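Local coordinates for extracellular solute-binding protein, family 7 (Colwellia psychrerythraea, PDB 4PET), which is a periplasmic solute-binding protein that binds pyruvate with a calcium ion and probably delivers it to a TRAP transporter, at residues Lys27-Pro39 with Ile79-Ser93. Numbering follows the deposited sequence.
Sequences KKYRWKLAETWGP and IFDFVKSGQYQMGHS
A34 sets its small methyl over the centre of the Y88 ring, CB 3.6 Å from the centroid, while K32 crosses the opposite face as a cation-pi partner. The flexible lysine gets there because its first torsion (chi1 39°) wedges CG between N and the carbonyl carbon and the rest runs out extended. Bent at chi2 (89°), Q89 lies flat on the W31 indole, CG 3.6 Å above the five-membered-ring centroid. Its OE1 stands in for a backbone acceptor where the pairing starts, accepting from K32 N at 2.8 Å, nearly straight (168°). At the edge of the same indole sits the selenium of M90. Strand 29-35 lies between 63-68 and 90-93, all parallel; helices 70-73 and 79-85 make the beta-alpha-beta crossover joining the other two. A34 N bonds M90 O at 2.9 Å, and H92 N returns to A34 O. G91 has no side chain, and methyl CG2 of I79 packs against its CA. Toward the pyruvate pocket, H92 uses both ring nitrogens: ND1 accepts from W37 NE1 (3.0 Å) in the plane of both rings, and NE2 is hydrogen-bonded to G147 O. T36 OG1 meets S93 OG at 2.6 Å. Behind these, D68 holds the Y88 hydroxyl, T48 and S69 the buried E35 carboxylate.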
ATOM      1  N   LYS A  27     -25.901 -25.805   6.039  1.00 64.50           N
ATOM      2  CA  LYS A  27     -24.615 -26.388   6.410  1.00 55.99           C
ATOM      3  C   LYS A  27     -23.587 -25.345   6.856  1.00 43.46           C
ATOM      4  O   LYS A  27     -23.481 -24.279   6.260  1.00 46.89           O
ATOM      5  CB  LYS A  27     -24.100 -27.172   5.198  1.00 58.43           C
ATOM      6  CG  LYS A  27     -22.919 -28.110   5.422  1.00 61.11           C
ATOM      7  CD  LYS A  27     -22.415 -28.626   4.069  1.00 60.26           C
ATOM      8  CE  LYS A  27     -23.556 -29.185   3.193  1.00 65.99           C
ATOM      9  NZ  LYS A  27     -23.170 -29.544   1.787  1.00 66.81           N
ATOM     10  N   LYS A  28     -22.852 -25.661   7.923  1.00 31.38           N
ATOM     11  CA  LYS A  28     -21.756 -24.815   8.411  1.00 31.48           C
ATOM     12  C   LYS A  28     -20.436 -25.530   8.166  1.00 27.66           C
ATOM     13  O   LYS A  28     -20.381 -26.746   8.175  1.00 30.37           O
ATOM     14  CB  LYS A  28     -21.920 -24.502   9.898  1.00 30.29           C
ATOM     15  CG  LYS A  28     -23.262 -23.841  10.211  1.00 41.32           C
ATOM     16  CD  LYS A  28     -23.402 -23.487  11.691  1.00 41.03           C
ATOM     17  CE  LYS A  28     -24.667 -22.695  11.964  1.00 41.66           C
ATOM     18  NZ  LYS A  28     -25.880 -23.411  11.489  1.00 51.79           N
ATOM     19  N   TYR A  29     -19.400 -24.754   7.905  1.00 21.71           N
ATOM     20  CA  TYR A  29     -18.053 -25.253   7.651  1.00 25.75           C
ATOM     21  C   TYR A  29     -17.130 -24.856   8.805  1.00 24.88           C
ATOM     22  O   TYR A  29     -17.163 -23.725   9.287  1.00 23.01           O
ATOM     23  CB  TYR A  29     -17.542 -24.679   6.317  1.00 26.28           C
ATOM     24  CG  TYR A  29     -18.461 -25.058   5.161  1.00 30.00           C
ATOM     25  CD1 TYR A  29     -19.617 -24.345   4.900  1.00 20.61           C
ATOM     26  CD2 TYR A  29     -18.184 -26.164   4.365  1.00 25.21           C
ATOM     27  CE1 TYR A  29     -20.481 -24.722   3.870  1.00 26.65           C
ATOM     28  CE2 TYR A  29     -19.020 -26.537   3.327  1.00 27.59           C
ATOM     29  CZ  TYR A  29     -20.163 -25.816   3.087  1.00 31.11           C
ATOM     30  OH  TYR A  29     -20.976 -26.197   2.072  1.00 34.31           O
ATOM     31  N   ARG A  30     -16.337 -25.818   9.254  1.00 22.32           N
ATOM     32  CA  ARG A  30     -15.356 -25.619  10.308  1.00 20.97           C
ATOM     33  C   ARG A  30     -14.000 -26.031   9.755  1.00 25.88           C
ATOM     34  O   ARG A  30     -13.737 -27.208   9.520  1.00 31.10           O
ATOM     35  CB  ARG A  30     -15.760 -26.445  11.525  1.00 24.74           C
ATOM     36  CG  ARG A  30     -17.043 -25.939  12.129  1.00 28.50           C
ATOM     37  CD  ARG A  30     -17.605 -26.940  13.065  1.00 32.97           C
ATOM     38  NE  ARG A  30     -17.972 -28.146  12.354  1.00 31.36           N
ATOM     39  CZ  ARG A  30     -19.175 -28.410  11.877  1.00 31.86           C
ATOM     40  NH1 ARG A  30     -20.177 -27.547  12.025  1.00 32.14           N
ATOM     41  NH2 ARG A  30     -19.376 -29.558  11.258  1.00 30.27           N
ATOM     42  N   TRP A  31     -13.164 -25.034   9.506  1.00 18.12           N
ATOM     43  CA  TRP A  31     -11.868 -25.219   8.894  1.00 21.42           C
ATOM     44  C   TRP A  31     -10.757 -24.997   9.917  1.00 25.73           C
ATOM     45  O   TRP A  31     -10.997 -24.435  10.975  1.00 25.21           O
ATOM     46  CB  TRP A  31     -11.693 -24.175   7.801  1.00 19.17           C
ATOM     47  CG  TRP A  31     -12.318 -24.575   6.484  1.00 23.22           C
ATOM     48  CD1 TRP A  31     -13.241 -25.558   6.269  1.00 21.20           C
ATOM     49  CD2 TRP A  31     -12.027 -24.008   5.214  1.00 16.00           C
ATOM     50  NE1 TRP A  31     -13.562 -25.619   4.921  1.00 18.15           N
ATOM     51  CE2 TRP A  31     -12.822 -24.678   4.257  1.00 24.07           C
ATOM     52  CE3 TRP A  31     -11.181 -22.990   4.782  1.00 16.76           C
ATOM     53  CZ2 TRP A  31     -12.755 -24.384   2.913  1.00 19.26           C
ATOM     54  CZ3 TRP A  31     -11.135 -22.698   3.428  1.00 20.82           C
ATOM     55  CH2 TRP A  31     -11.919 -23.381   2.525  1.00 16.37           C
ATOM     56  N   LYS A  32      -9.548 -25.428   9.574  1.00 16.86           N
ATOM     57  CA  LYS A  32      -8.354 -25.082  10.331  1.00 22.75           C
ATOM     58  C   LYS A  32      -7.258 -24.513   9.447  1.00 17.43           C
ATOM     59  O   LYS A  32      -7.094 -24.884   8.269  1.00 15.43           O
ATOM     60  CB  LYS A  32      -7.824 -26.254  11.162  1.00 24.80           C
ATOM     61  CG  LYS A  32      -7.886 -27.586  10.534  1.00 35.02           C
ATOM     62  CD  LYS A  32      -7.892 -28.660  11.627  1.00 43.10           C
ATOM     63  CE  LYS A  32      -7.296 -29.968  11.148  1.00 52.35           C
ATOM     64  NZ  LYS A  32      -6.805 -30.803  12.290  1.00 61.82           N
ATOM     65  N   LEU A  33      -6.517 -23.579  10.027  1.00 16.75           N
ATOM     66  CA  LEU A  33      -5.428 -22.911   9.320  1.00 16.35           C
ATOM     67  C   LEU A  33      -4.141 -23.243  10.076  1.00 18.80           C
ATOM     68  O   LEU A  33      -4.099 -23.127  11.303  1.00 20.09           O
ATOM     69  CB  LEU A  33      -5.669 -21.407   9.209  1.00 18.85           C
ATOM     70  CG  LEU A  33      -4.522 -20.594   8.566  1.00 20.17           C
ATOM     71  CD1 LEU A  33      -5.089 -19.300   7.995  1.00 25.80           C
ATOM     72  CD2 LEU A  33      -3.365 -20.265   9.529  1.00 16.27           C
ATOM     73  N   ALA A  34      -3.115 -23.719   9.357  1.00 17.49           N
ATOM     74  CA  ALA A  34      -1.788 -23.893   9.962  1.00 20.21           C
ATOM     75  C   ALA A  34      -0.890 -22.728   9.596  1.00 17.34           C
ATOM     76  O   ALA A  34      -0.682 -22.444   8.422  1.00 17.96           O
ATOM     77  CB  ALA A  34      -1.140 -25.182   9.495  1.00 22.12           C
ATOM     78  N   GLU A  35      -0.311 -22.079  10.594  1.00 14.93           N
ATOM     79  CA  GLU A  35       0.603 -20.968  10.320  1.00 13.87           C
ATOM     80  C   GLU A  35       2.033 -21.310  10.773  1.00 16.27           C
ATOM     81  O   GLU A  35       2.208 -22.018  11.739  1.00 18.91           O
ATOM     82  CB  GLU A  35       0.094 -19.667  10.946  1.00 16.22           C
ATOM     83  CG  GLU A  35      -0.055 -19.630  12.492  1.00 16.97           C
ATOM     84  CD  GLU A  35      -0.589 -18.283  12.986  1.00 20.72           C
ATOM     85  OE1 GLU A  35      -0.875 -17.420  12.121  1.00 21.41           O
ATOM     86  OE2 GLU A  35      -0.708 -18.081  14.223  1.00 20.38           O
ATOM     87  N   THR A  36       3.032 -20.788  10.059  1.00 17.06           N
ATOM     88  CA  THR A  36       4.415 -20.996  10.378  1.00 19.20           C
ATOM     89  C   THR A  36       4.781 -20.436  11.753  1.00 25.51           C
ATOM     90  O   THR A  36       5.617 -21.011  12.452  1.00 21.02           O
ATOM     91  CB  THR A  36       5.314 -20.341   9.329  1.00 19.62           C
ATOM     92  OG1 THR A  36       5.195 -21.061   8.092  1.00 20.41           O
ATOM     93  CG2 THR A  36       6.823 -20.313   9.803  1.00 19.16           C
ATOM     94  N   TRP A  37       4.139 -19.342  12.151  1.00 21.05           N
ATOM     95  CA  TRP A  37       4.616 -18.569  13.294  1.00 16.54           C
ATOM     96  C   TRP A  37       4.218 -19.219  14.583  1.00 20.50           C
ATOM     97  O   TRP A  37       3.264 -19.978  14.606  1.00 21.72           O
ATOM     98  CB  TRP A  37       4.055 -17.132  13.223  1.00 19.05           C
ATOM     99  CG  TRP A  37       3.629 -16.812  11.841  1.00 18.17           C
ATOM    100  CD1 TRP A  37       2.364 -16.645  11.405  1.00 16.17           C
ATOM    101  CD2 TRP A  37       4.473 -16.681  10.690  1.00 17.97           C
ATOM    102  NE1 TRP A  37       2.357 -16.390  10.064  1.00 16.89           N
ATOM    103  CE2 TRP A  37       3.638 -16.421   9.595  1.00 18.88           C
ATOM    104  CE3 TRP A  37       5.845 -16.774  10.484  1.00 19.36           C
ATOM    105  CZ2 TRP A  37       4.131 -16.251   8.299  1.00 20.45           C
ATOM    106  CZ3 TRP A  37       6.333 -16.608   9.195  1.00 16.82           C
ATOM    107  CH2 TRP A  37       5.481 -16.341   8.124  1.00 16.94           C
ATOM    108  N   GLY A  38       4.977 -18.943  15.650  1.00 25.20           N
ATOM    109  CA  GLY A  38       4.603 -19.332  16.995  1.00 22.51           C
ATOM    110  C   GLY A  38       3.323 -18.640  17.425  1.00 22.48           C
ATOM    111  O   GLY A  38       2.797 -17.784  16.718  1.00 20.32           O
ATOM    112  N   PRO A  39       2.806 -19.008  18.604  1.00 23.37           N
ATOM    113  CA  PRO A  39       1.534 -18.490  19.106  1.00 32.53           C
ATOM    114  C   PRO A  39       1.633 -16.999  19.464  1.00 27.82           C
ATOM    115  O   PRO A  39       2.708 -16.554  19.853  1.00 22.87           O
ATOM    116  CB  PRO A  39       1.297 -19.343  20.363  1.00 34.06           C
ATOM    117  CG  PRO A  39       2.652 -19.773  20.788  1.00 34.06           C
ATOM    118  CD  PRO A  39       3.392 -20.007  19.508  1.00 27.40           C
ATOM    119  N   ILE A  79       3.919 -26.272   6.302  1.00 20.18           N
ATOM    120  CA  ILE A  79       2.636 -25.687   5.940  1.00 24.28           C
ATOM    121  C   ILE A  79       2.238 -26.092   4.519  1.00 18.91           C
ATOM    122  O   ILE A  79       1.084 -26.434   4.274  1.00 18.43           O
ATOM    123  CB  ILE A  79       2.645 -24.147   6.060  1.00 21.41           C
ATOM    124  CG1 ILE A  79       3.247 -23.692   7.409  1.00 20.92           C
ATOM    125  CG2 ILE A  79       1.252 -23.589   5.807  1.00 20.40           C
ATOM    126  CD1 ILE A  79       2.698 -24.384   8.670  1.00 17.62           C
ATOM    127  N   PHE A  80       3.193 -26.060   3.592  1.00 19.35           N
ATOM    128  CA  PHE A  80       2.914 -26.436   2.199  1.00 20.77           C
ATOM    129  C   PHE A  80       2.371 -27.878   2.161  1.00 20.46           C
ATOM    130  O   PHE A  80       1.321 -28.156   1.558  1.00 18.48           O
ATOM    131  CB  PHE A  80       4.179 -26.188   1.349  1.00 16.96           C
ATOM    132  CG  PHE A  80       4.078 -26.600  -0.106  1.00 22.26           C
ATOM    133  CD1 PHE A  80       4.139 -27.951  -0.470  1.00 24.02           C
ATOM    134  CD2 PHE A  80       4.039 -25.636  -1.108  1.00 16.60           C
ATOM    135  CE1 PHE A  80       4.104 -28.338  -1.783  1.00 23.06           C
ATOM    136  CE2 PHE A  80       4.036 -26.022  -2.440  1.00 20.68           C
ATOM    137  CZ  PHE A  80       4.037 -27.397  -2.777  1.00 23.55           C
ATOM    138  N   ASP A  81       3.029 -28.798   2.860  1.00 19.92           N
ATOM    139  CA  ASP A  81       2.543 -30.174   2.870  1.00 23.31           C
ATOM    140  C   ASP A  81       1.166 -30.347   3.528  1.00 22.96           C
ATOM    141  O   ASP A  81       0.353 -31.156   3.060  1.00 20.72           O
ATOM    142  CB  ASP A  81       3.599 -31.120   3.456  1.00 24.83           C
ATOM    143  CG  ASP A  81       4.809 -31.256   2.532  1.00 38.40           C
ATOM    144  OD1 ASP A  81       4.599 -31.285   1.296  1.00 34.11           O
ATOM    145  OD2 ASP A  81       5.955 -31.307   3.025  1.00 46.98           O
ATOM    146  N   PHE A  82       0.902 -29.569   4.574  1.00 21.63           N
ATOM    147  CA  PHE A  82      -0.358 -29.622   5.306  1.00 20.41           C
ATOM    148  C   PHE A  82      -1.543 -29.231   4.405  1.00 16.29           C
ATOM    149  O   PHE A  82      -2.602 -29.863   4.443  1.00 22.59           O
ATOM    150  CB  PHE A  82      -0.336 -28.643   6.489  1.00 17.18           C
ATOM    151  CG  PHE A  82       0.422 -29.122   7.716  1.00 16.92           C
ATOM    152  CD1 PHE A  82       0.412 -30.449   8.102  1.00 20.47           C
ATOM    153  CD2 PHE A  82       1.081 -28.210   8.521  1.00 24.16           C
ATOM    154  CE1 PHE A  82       1.074 -30.861   9.248  1.00 23.33           C
ATOM    155  CE2 PHE A  82       1.745 -28.614   9.667  1.00 17.35           C
ATOM    156  CZ  PHE A  82       1.748 -29.934  10.033  1.00 19.24           C
ATOM    157  N   VAL A  83      -1.361 -28.168   3.638  1.00 22.01           N
ATOM    158  CA  VAL A  83      -2.406 -27.667   2.752  1.00 15.18           C
ATOM    159  C   VAL A  83      -2.555 -28.506   1.458  1.00 17.67           C
ATOM    160  O   VAL A  83      -3.662 -28.807   1.058  1.00 22.31           O
ATOM    161  CB  VAL A  83      -2.175 -26.226   2.397  1.00 17.68           C
ATOM    162  CG1 VAL A  83      -3.341 -25.735   1.492  1.00 20.20           C
ATOM    163  CG2 VAL A  83      -2.102 -25.378   3.654  1.00 20.58           C
ATOM    164  N   LYS A  84      -1.454 -28.937   0.845  1.00 21.20           N
ATOM    165  CA  LYS A  84      -1.528 -29.855  -0.290  1.00 25.93           C
ATOM    166  C   LYS A  84      -2.337 -31.110   0.033  1.00 29.78           C
ATOM    167  O   LYS A  84      -3.184 -31.553  -0.751  1.00 28.74           O
ATOM    168  CB  LYS A  84      -0.124 -30.282  -0.711  1.00 23.13           C
ATOM    169  CG  LYS A  84      -0.087 -31.114  -1.991  1.00 27.18           C
ATOM    170  CD  LYS A  84       1.270 -31.023  -2.698  1.00 33.59           C
ATOM    171  CE  LYS A  84       2.424 -31.556  -1.840  1.00 41.68           C
ATOM    172  NZ  LYS A  84       2.574 -33.062  -1.819  1.00 47.39           N
ATOM    173  N   SER A  85      -2.067 -31.699   1.186  1.00 21.57           N
ATOM    174  CA  SER A  85      -2.730 -32.952   1.553  1.00 25.87           C
ATOM    175  C   SER A  85      -4.175 -32.715   1.988  1.00 26.98           C
ATOM    176  O   SER A  85      -4.977 -33.636   1.988  1.00 27.57           O
ATOM    177  CB  SER A  85      -1.987 -33.621   2.695  1.00 27.26           C
ATOM    178  OG  SER A  85      -2.215 -32.911   3.898  1.00 27.10           O
ATOM    179  N   GLY A  86      -4.488 -31.475   2.366  1.00 24.24           N
ATOM    180  CA  GLY A  86      -5.784 -31.147   2.918  1.00 27.71           C
ATOM    181  C   GLY A  86      -5.945 -31.503   4.393  1.00 28.33           C
ATOM    182  O   GLY A  86      -7.037 -31.348   4.955  1.00 25.07           O
ATOM    183  N   GLN A  87      -4.882 -31.983   5.043  1.00 23.06           N
ATOM    184  CA  GLN A  87      -4.950 -32.126   6.493  1.00 25.76           C
ATOM    185  C   GLN A  87      -5.342 -30.778   7.134  1.00 22.44           C
ATOM    186  O   GLN A  87      -6.074 -30.728   8.124  1.00 26.04           O
ATOM    187  CB  GLN A  87      -3.621 -32.584   7.032  1.00 29.57           C
ATOM    188  CG  GLN A  87      -3.517 -32.435   8.512  1.00 32.65           C
ATOM    189  CD  GLN A  87      -2.268 -33.108   9.040  1.00 39.66           C
ATOM    190  OE1 GLN A  87      -1.449 -33.651   8.265  1.00 35.24           O
ATOM    191  NE2 GLN A  87      -2.103 -33.071  10.362  1.00 36.88           N
ATOM    192  N   TYR A  88      -4.811 -29.697   6.590  1.00 19.60           N
ATOM    193  CA  TYR A  88      -5.330 -28.361   6.889  1.00 22.39           C
ATOM    194  C   TYR A  88      -5.932 -27.769   5.627  1.00 22.71           C
ATOM    195  O   TYR A  88      -5.352 -27.881   4.534  1.00 22.25           O
ATOM    196  CB  TYR A  88      -4.222 -27.411   7.381  1.00 16.05           C
ATOM    197  CG  TYR A  88      -3.839 -27.614   8.836  1.00 23.08           C
ATOM    198  CD1 TYR A  88      -2.951 -28.616   9.206  1.00 21.34           C
ATOM    199  CD2 TYR A  88      -4.361 -26.800   9.830  1.00 21.21           C
ATOM    200  CE1 TYR A  88      -2.611 -28.817  10.524  1.00 24.16           C
ATOM    201  CE2 TYR A  88      -4.033 -26.984  11.152  1.00 21.26           C
ATOM    202  CZ  TYR A  88      -3.145 -27.996  11.491  1.00 23.39           C
ATOM    203  OH  TYR A  88      -2.802 -28.203  12.799  1.00 21.19           O
ATOM    204  N   GLN A  89      -7.054 -27.073   5.779  1.00 18.82           N
ATOM    205  CA  GLN A  89      -7.682 -26.424   4.628  1.00 16.38           C
ATOM    206  C   GLN A  89      -6.909 -25.189   4.205  1.00 19.88           C
ATOM    207  O   GLN A  89      -6.957 -24.801   3.049  1.00 17.47           O
ATOM    208  CB  GLN A  89      -9.138 -26.063   4.934  1.00 19.78           C
ATOM    209  CG  GLN A  89     -10.069 -27.271   5.082  1.00 17.74           C
ATOM    210  CD  GLN A  89     -10.155 -27.834   6.498  1.00 24.00           C
ATOM    211  OE1 GLN A  89      -9.549 -27.320   7.447  1.00 23.34           O
ATOM    212  NE2 GLN A  89     -10.925 -28.899   6.643  1.00 29.27           N
HETATM  213  N   MSE A  90      -6.210 -24.557   5.148  1.00 18.26           N
HETATM  214  CA  MSE A  90      -5.485 -23.325   4.863  1.00 20.62           C
HETATM  215  C   MSE A  90      -4.154 -23.244   5.570  1.00 22.48           C
HETATM  216  O   MSE A  90      -3.917 -23.916   6.581  1.00 16.64           O
HETATM  217  CB  MSE A  90      -6.299 -22.092   5.317  1.00 16.40           C
HETATM  218  CG  MSE A  90      -7.573 -21.886   4.588  1.00 19.33           C
HETATM  219 SE   MSE A  90      -8.471 -20.304   5.333  0.88 17.69          SE
HETATM  220  CE  MSE A  90      -7.247 -19.055   4.523  1.00 18.81           C
ATOM    221  N   GLY A  91      -3.291 -22.383   5.046  1.00 18.65           N
ATOM    222  CA  GLY A  91      -2.027 -22.114   5.704  1.00 20.80           C
ATOM    223  C   GLY A  91      -1.721 -20.627   5.600  1.00 22.93           C
ATOM    224  O   GLY A  91      -2.350 -19.910   4.813  1.00 16.72           O
ATOM    225  N   HIS A  92      -0.749 -20.187   6.388  1.00 16.12           N
ATOM    226  CA  HIS A  92      -0.186 -18.855   6.312  1.00 13.16           C
ATOM    227  C   HIS A  92       1.323 -18.963   6.545  1.00 17.37           C
ATOM    228  O   HIS A  92       1.814 -19.546   7.550  1.00 19.98           O
ATOM    229  CB  HIS A  92      -0.920 -17.898   7.273  1.00 15.10           C
ATOM    230  CG  HIS A  92      -0.560 -16.459   7.076  1.00 18.76           C
ATOM    231  ND1 HIS A  92       0.296 -15.793   7.929  1.00 20.77           N
ATOM    232  CD2 HIS A  92      -0.901 -15.559   6.126  1.00 13.42           C
ATOM    233  CE1 HIS A  92       0.440 -14.550   7.541  1.00 15.18           C
ATOM    234  NE2 HIS A  92      -0.275 -14.377   6.436  1.00 17.17           N
ATOM    235  N   SER A  93       2.073 -18.464   5.568  1.00 17.46           N
ATOM    236  CA  SER A  93       3.507 -18.716   5.521  1.00 18.60           C
ATOM    237  C   SER A  93       4.152 -17.759   4.515  1.00 19.55           C
ATOM    238  O   SER A  93       3.689 -16.643   4.343  1.00 16.70           O
ATOM    239  CB  SER A  93       3.748 -20.174   5.146  1.00 19.22           C
ATOM    240  OG  SER A  93       5.014 -20.639   5.556  1.00 17.61           O
TER
HETATM  241  O   HOH W   1     -11.915 -29.470   9.220  1.00 45.26           O